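Local coordinates for DNA topoisomerase 2-associated protein PAT1 (Saccharomyces cerevisiae, PDB 5LMG) that activates mRNA decapping and represses translation, its C-terminal domain directly binding the decapping enzyme Dcp2 and the exonuclease Xrn1, at residues D302-F305 and A306-E310; F352-M356 and G357-R361. The protein carries 2 engineered substitutions. One frame throughout, in Å; residues are numbered along the deposited sequence.

Contact 1: D302-F305 and A306-E310; sequences DEIF and ATINE. With EDO (1,2-ethanediol), chain M; EDO (1,2-ethanediol), chain F; EDO (1,2-ethanediol), chain H.
The backbone from Asp302 to Glu310 is helical, and four successive i to i+4 hydrogen bonds join Asp302-Phe305 to Ala306-Glu310. The amides of Ala306, Thr307, Ile308 and Asn309 give these bonds to the carbonyls of Asp302, Glu303, Ile304 and Phe305. The last is 2.9 Å from Asn309 N to Phe305 O. All belong to the alpha helix 290-322 of the Pat1 C-terminal domain. Asp302 and Glu303 mark a kink, where their own amides lack a bond to the preceding turn.

The face of this helix turned to helix 329-355 carries Ile304 and Ile308. Their side chains lie side by side and point the same way, with Ile304 CG2 3.9 Å from Ile308 CD1. With CG1 anti to the carbonyl carbon (chi1 -69°), Ile304 turns CG2 toward the next turn, where it meets that methyl. Both isoleucines pack on Leu349 of helix 329-355 and on Ile365 of strand 364-367. Phe305 lies next to them: Ile308 CD1 approaches its ring at the edge, near the ring plane, 4.3 Å from Phe305 CD1. The Dcp2 peptide packs on Ile304 through an apolar side chain and on Phe305 through its backbone.

The Glu303 chain bends at chi2 (-63°), and its OE1 is held by Gln251 NE2. OE2 accepts a hydrogen bond from a water, which in turn accepts one from Thr307 OG1. Thus water bridges residues one turn apart. Two ethanediols (chains M and H), probably from the crystallisation liquor, each bond to this water through O1. O2 of the chain M molecule donates to Thr307 OG1 at 3.2 Å. A third (chain F), nearer the N-terminal end of the segment, donates from O1 to Asp302 OD1 at 2.9 Å.

Contact 2: F352-M356 and G357-R361; sequences FLNVM and GLVYR
Leu358 and Leu353 meet where helix 329-355 ends and the chain turns into strand 358-361, with Gly357 between them. Leu358 N donates to Leu353 O at 3.0 Å, and the donor stands 48° out of the carbonyl plane. Met356 N bonds to the same oxygen from the opposite face. Leu353 O is therefore gripped by two amides. Gly357 N bonds to Asn354 O at 2.9 Å, from well above that carbonyl plane. Gly357 takes a left-handed backbone conformation (phi 73°), which favours glycine and ends the helical run.

The leucines also pack. Leu353 CB lies 4.1 Å from Leu358 CB. With its CG anti to the carbonyl carbon and its chain extended, Leu353 carries CD1 forward to 3.9 Å from Tyr360 CB. These two side chains lie alongside each other and point the same way. Tyr360 OH reaches back to helix 290-322, where it is hydrogen-bonded to Glu312.

At the turn, Met356 bends at its last torsion (chi3 -55°) and sets CE on one face of the Phe352 ring, toward its rim. The bound Dcp2 peptide packs on Met356 and Leu358. It also makes weak hydrogen bonds to the carbonyls of Met356 and Gly357. The bonds Leu358 N to Leu353 O and Gly357 N to Asn354 O, with Gly357 as the C-prime residue, form a Schellman motif, a classic way of ending an alpha helix.

How the contacts relate
Along the chain, contact 1 comes first, in helix 290-322. Helix 329-355 follows it, and contact 2 lies at that helix's C-terminal end. The contacts are in series, neither nested nor crossed. Each spans one continuous stretch: contact 1 joins neighbouring helical turns, while contact 2 closes the turn from helix to strand. Their centres lie about 14 Å apart. They touch through two packing pairs, Ile304 CD1 on Phe352 CE2 at 3.8 Å and Ile308 CG2 on Tyr360 OH at 3.6 Å. Together they tie two successive helices to the C-terminal antiparallel strand pair, and both help to line the Dcp2 peptide site.

Contact 1: D302-F305 and A306-E310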
loop_
_atom_site.group_PDB
_atom_site.type_symbol
_atom_site.label_atom_id
_atom_site.label_comp_id
_atom_site.label_asym_id
_atom_site.label_seq_id
_atom_site.Cartn_x
_atom_site.Cartn_y
_atom_site.Cartn_z
ATOM N N ASP A 302 -2.822 14.451 16.088
ATOM C CA ASP A 302 -1.466 15.008 16.167
ATOM C C ASP A 302 -0.746 14.980 14.800
ATOM O O ASP A 302 0.030 15.883 14.496
ATOM C CB ASP A 302 -0.653 14.334 17.281
ATOM C CG ASP A 302 -1.222 14.524 18.687
ATOM O OD1 ASP A 302 -1.863 15.580 18.942
ATOM O OD2 ASP A 302 -1.026 13.618 19.533
ATOM N N GLU A 303 -1.069 13.987 13.955
ATOM C CA GLU A 303 -0.509 13.868 12.605
ATOM C C GLU A 303 -1.126 14.899 11.660
ATOM O O GLU A 303 -0.404 15.447 10.827
ATOM C CB GLU A 303 -0.646 12.445 12.069
ATOM C CG GLU A 303 0.242 11.433 12.789
ATOM C CD GLU A 303 1.757 11.587 12.720
ATOM O OE1 GLU A 303 2.443 10.925 13.533
ATOM O OE2 GLU A 303 2.265 12.356 11.870
ATOM N N ILE A 304 -2.432 15.233 11.867
ATOM C CA ILE A 304 -3.147 16.267 11.112
ATOM C C ILE A 304 -2.474 17.634 11.405
ATOM O O ILE A 304 -2.148 18.363 10.464
ATOM C CB ILE A 304 -4.681 16.269 11.431
ATOM C CG1 ILE A 304 -5.376 14.998 10.862
ATOM C CG2 ILE A 304 -5.362 17.552 10.916
ATOM C CD1 ILE A 304 -6.765 14.704 11.416
ATOM N N PHE A 305 -2.250 17.943 12.704
ATOM C CA PHE A 305 -1.610 19.191 13.135
ATOM C C PHE A 305 -0.135 19.308 12.670
ATOM O O PHE A 305 0.262 20.388 12.229
ATOM C CB PHE A 305 -1.762 19.417 14.650
ATOM C CG PHE A 305 -3.185 19.554 15.155
ATOM C CD1 PHE A 305 -4.206 20.002 14.316
ATOM C CD2 PHE A 305 -3.504 19.246 16.470
ATOM C CE1 PHE A 305 -5.524 20.105 14.777
ATOM C CE2 PHE A 305 -4.814 19.389 16.941
ATOM C CZ PHE A 305 -5.816 19.806 16.088
ATOM N N ALA A 306 0.644 18.202 12.722
ATOM C CA ALA A 306 2.036 18.172 12.254
ATOM C C ALA A 306 2.108 18.519 10.752
ATOM O O ALA A 306 2.968 19.308 10.367
ATOM C CB ALA A 306 2.656 16.805 12.508
ATOM N N THR A 307 1.168 17.979 9.927
ATOM C CA THR A 307 1.078 18.240 8.484
ATOM C C THR A 307 0.740 19.708 8.207
ATOM O O THR A 307 1.325 20.292 7.294
ATOM C CB THR A 307 0.106 17.255 7.785
ATOM O OG1 THR A 307 0.566 15.923 8.001
ATOM C CG2 THR A 307 0.014 17.486 6.282
ATOM N N ILE A 308 -0.229 20.276 8.966
ATOM C CA ILE A 308 -0.646 21.683 8.878
ATOM C C ILE A 308 0.555 22.595 9.201
ATOM O O ILE A 308 0.783 23.578 8.484
ATOM C CB ILE A 308 -1.888 21.965 9.772
ATOM C CG1 ILE A 308 -3.170 21.316 9.166
ATOM C CG2 ILE A 308 -2.095 23.483 10.025
ATOM C CD1 ILE A 308 -4.343 21.231 10.148
ATOM N N ASN A 309 1.342 22.243 10.241
ATOM C CA ASN A 309 2.523 23.026 10.637
ATOM C C ASN A 309 3.570 23.037 9.525
ATOM O O ASN A 309 4.131 24.094 9.238
ATOM C CB ASN A 309 3.122 22.530 11.950
ATOM C CG ASN A 309 2.269 22.772 13.183
ATOM O OD1 ASN A 309 1.502 23.743 13.295
ATOM N ND2 ASN A 309 2.429 21.911 14.168
ATOM N N GLU A 310 3.796 21.867 8.877
ATOM C CA GLU A 310 4.741 21.733 7.766
ATOM C C GLU A 310 4.299 22.584 6.565
ATOM O O GLU A 310 5.126 23.290 5.984
ATOM C CB GLU A 310 4.942 20.266 7.364
ATOM C CG GLU A 310 5.625 19.408 8.418
ATOM C CD GLU A 310 7.088 19.688 8.710
ATOM O OE1 GLU A 310 7.927 19.490 7.800
ATOM O OE2 GLU A 310 7.400 20.045 9.869
HETATM C C1 EDO M . 4.042 16.227 8.583
HETATM O O1 EDO M . 4.363 14.961 9.126
HETATM C C2 EDO M . 4.290 16.285 7.045
HETATM O O2 EDO M . 3.223 15.688 6.322
HETATM C C1 EDO F . 1.019 18.029 19.779
HETATM O O1 EDO F . -0.145 17.867 18.974
HETATM C C2 EDO F . 2.018 16.884 19.520
HETATM O O2 EDO F . 1.521 15.697 20.110
HETATM C C1 EDO H . 5.513 12.083 10.772
HETATM O O1 EDO H . 4.347 12.359 10.008
HETATM C C2 EDO H . 5.550 10.576 11.116
HETATM O O2 EDO H . 5.796 9.773 9.956
HETATM O O HOH W 1 1.862 14.079 9.673
#

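Contact 2: F352-M356 and G357-R361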
loop_
_atom_site.group_PDB
_atom_site.type_symbol
_atom_site.label_atom_id
_atom_site.label_comp_id
_atom_site.label_asym_id
_atom_site.label_seq_id
_atom_site.Cartn_x
_atom_site.Cartn_y
_atom_site.Cartn_z
ATOM N N PHE A 352 -8.165 12.874 2.744
ATOM C CA PHE A 352 -8.681 12.279 3.970
ATOM C C PHE A 352 -9.839 13.087 4.554
ATOM O O PHE A 352 -10.882 12.506 4.823
ATOM C CB PHE A 352 -7.549 12.095 5.001
ATOM C CG PHE A 352 -7.975 11.745 6.413
ATOM C CD1 PHE A 352 -8.749 10.613 6.668
ATOM C CD2 PHE A 352 -7.559 12.515 7.494
ATOM C CE1 PHE A 352 -9.112 10.271 7.978
ATOM C CE2 PHE A 352 -7.935 12.178 8.802
ATOM C CZ PHE A 352 -8.696 11.054 9.034
ATOM N N LEU A 353 -9.656 14.413 4.738
ATOM C CA LEU A 353 -10.642 15.302 5.357
ATOM C C LEU A 353 -11.972 15.396 4.611
ATOM O O LEU A 353 -13.019 15.305 5.261
ATOM C CB LEU A 353 -10.071 16.715 5.604
ATOM C CG LEU A 353 -8.961 16.870 6.646
ATOM C CD1 LEU A 353 -8.460 18.316 6.671
ATOM C CD2 LEU A 353 -9.438 16.451 8.047
ATOM N N ASN A 354 -11.931 15.595 3.261
ATOM C CA ASN A 354 -13.127 15.729 2.405
ATOM C C ASN A 354 -14.091 14.563 2.516
ATOM O O ASN A 354 -15.299 14.770 2.501
ATOM C CB ASN A 354 -12.775 15.989 0.943
ATOM C CG ASN A 354 -11.996 17.266 0.676
ATOM O OD1 ASN A 354 -11.846 18.171 1.514
ATOM N ND2 ASN A 354 -11.488 17.365 -0.518
ATOM N N VAL A 355 -13.548 13.351 2.654
ATOM C CA VAL A 355 -14.274 12.090 2.819
ATOM C C VAL A 355 -15.229 12.162 4.053
ATOM O O VAL A 355 -16.337 11.619 4.023
ATOM C CB VAL A 355 -13.221 10.949 2.864
ATOM C CG1 VAL A 355 -13.591 9.845 3.835
ATOM C CG2 VAL A 355 -12.941 10.401 1.463
ATOM N N MET A 356 -14.822 12.913 5.082
ATOM C CA MET A 356 -15.606 13.129 6.293
ATOM C C MET A 356 -16.369 14.469 6.274
ATOM O O MET A 356 -16.896 14.890 7.302
ATOM C CB MET A 356 -14.699 13.045 7.515
ATOM C CG MET A 356 -14.119 11.661 7.750
ATOM S SD MET A 356 -12.837 11.670 9.013
ATOM C CE MET A 356 -11.706 12.953 8.345
ATOM N N GLY A 357 -16.414 15.120 5.118
ATOM C CA GLY A 357 -17.089 16.405 4.949
ATOM C C GLY A 357 -16.368 17.583 5.579
ATOM O O GLY A 357 -17.001 18.586 5.924
ATOM N N LEU A 358 -15.036 17.471 5.727
ATOM C CA LEU A 358 -14.178 18.508 6.306
ATOM C C LEU A 358 -13.171 18.996 5.277
ATOM O O LEU A 358 -12.922 18.295 4.303
ATOM C CB LEU A 358 -13.457 18.000 7.578
ATOM C CG LEU A 358 -14.359 17.532 8.742
ATOM C CD1 LEU A 358 -13.531 16.947 9.848
ATOM C CD2 LEU A 358 -15.233 18.672 9.278
ATOM N N VAL A 359 -12.597 20.197 5.480
ATOM C CA VAL A 359 -11.617 20.770 4.547
ATOM C C VAL A 359 -10.595 21.667 5.266
ATOM O O VAL A 359 -10.964 22.408 6.178
ATOM C CB VAL A 359 -12.305 21.489 3.332
ATOM C CG1 VAL A 359 -13.121 22.711 3.761
ATOM C CG2 VAL A 359 -11.309 21.853 2.231
ATOM N N TYR A 360 -9.313 21.585 4.846
ATOM C CA TYR A 360 -8.254 22.464 5.326
ATOM C C TYR A 360 -8.111 23.561 4.265
ATOM O O TYR A 360 -7.690 23.288 3.134
ATOM C CB TYR A 360 -6.918 21.739 5.580
ATOM C CG TYR A 360 -5.839 22.700 6.040
ATOM C CD1 TYR A 360 -5.923 23.336 7.275
ATOM C CD2 TYR A 360 -4.784 23.046 5.201
ATOM C CE1 TYR A 360 -4.968 24.268 7.678
ATOM C CE2 TYR A 360 -3.814 23.967 5.601
ATOM C CZ TYR A 360 -3.912 24.578 6.839
ATOM O OH TYR A 360 -2.969 25.498 7.235
ATOM N N ARG A 361 -8.515 24.782 4.622
ATOM C CA ARG A 361 -8.529 25.931 3.720
ATOM C C ARG A 361 -8.446 27.216 4.539
ATOM O O ARG A 361 -9.109 27.332 5.571
ATOM C CB ARG A 361 -9.828 25.892 2.884
ATOM C CG ARG A 361 -9.919 26.869 1.717
ATOM C CD ARG A 361 -11.025 26.471 0.741
ATOM N NE ARG A 361 -12.339 26.320 1.383
ATOM C CZ ARG A 361 -13.277 25.459 0.990
ATOM N NH1 ARG A 361 -13.060 24.651 -0.045
ATOM N NH2 ARG A 361 -14.438 25.395 1.630
#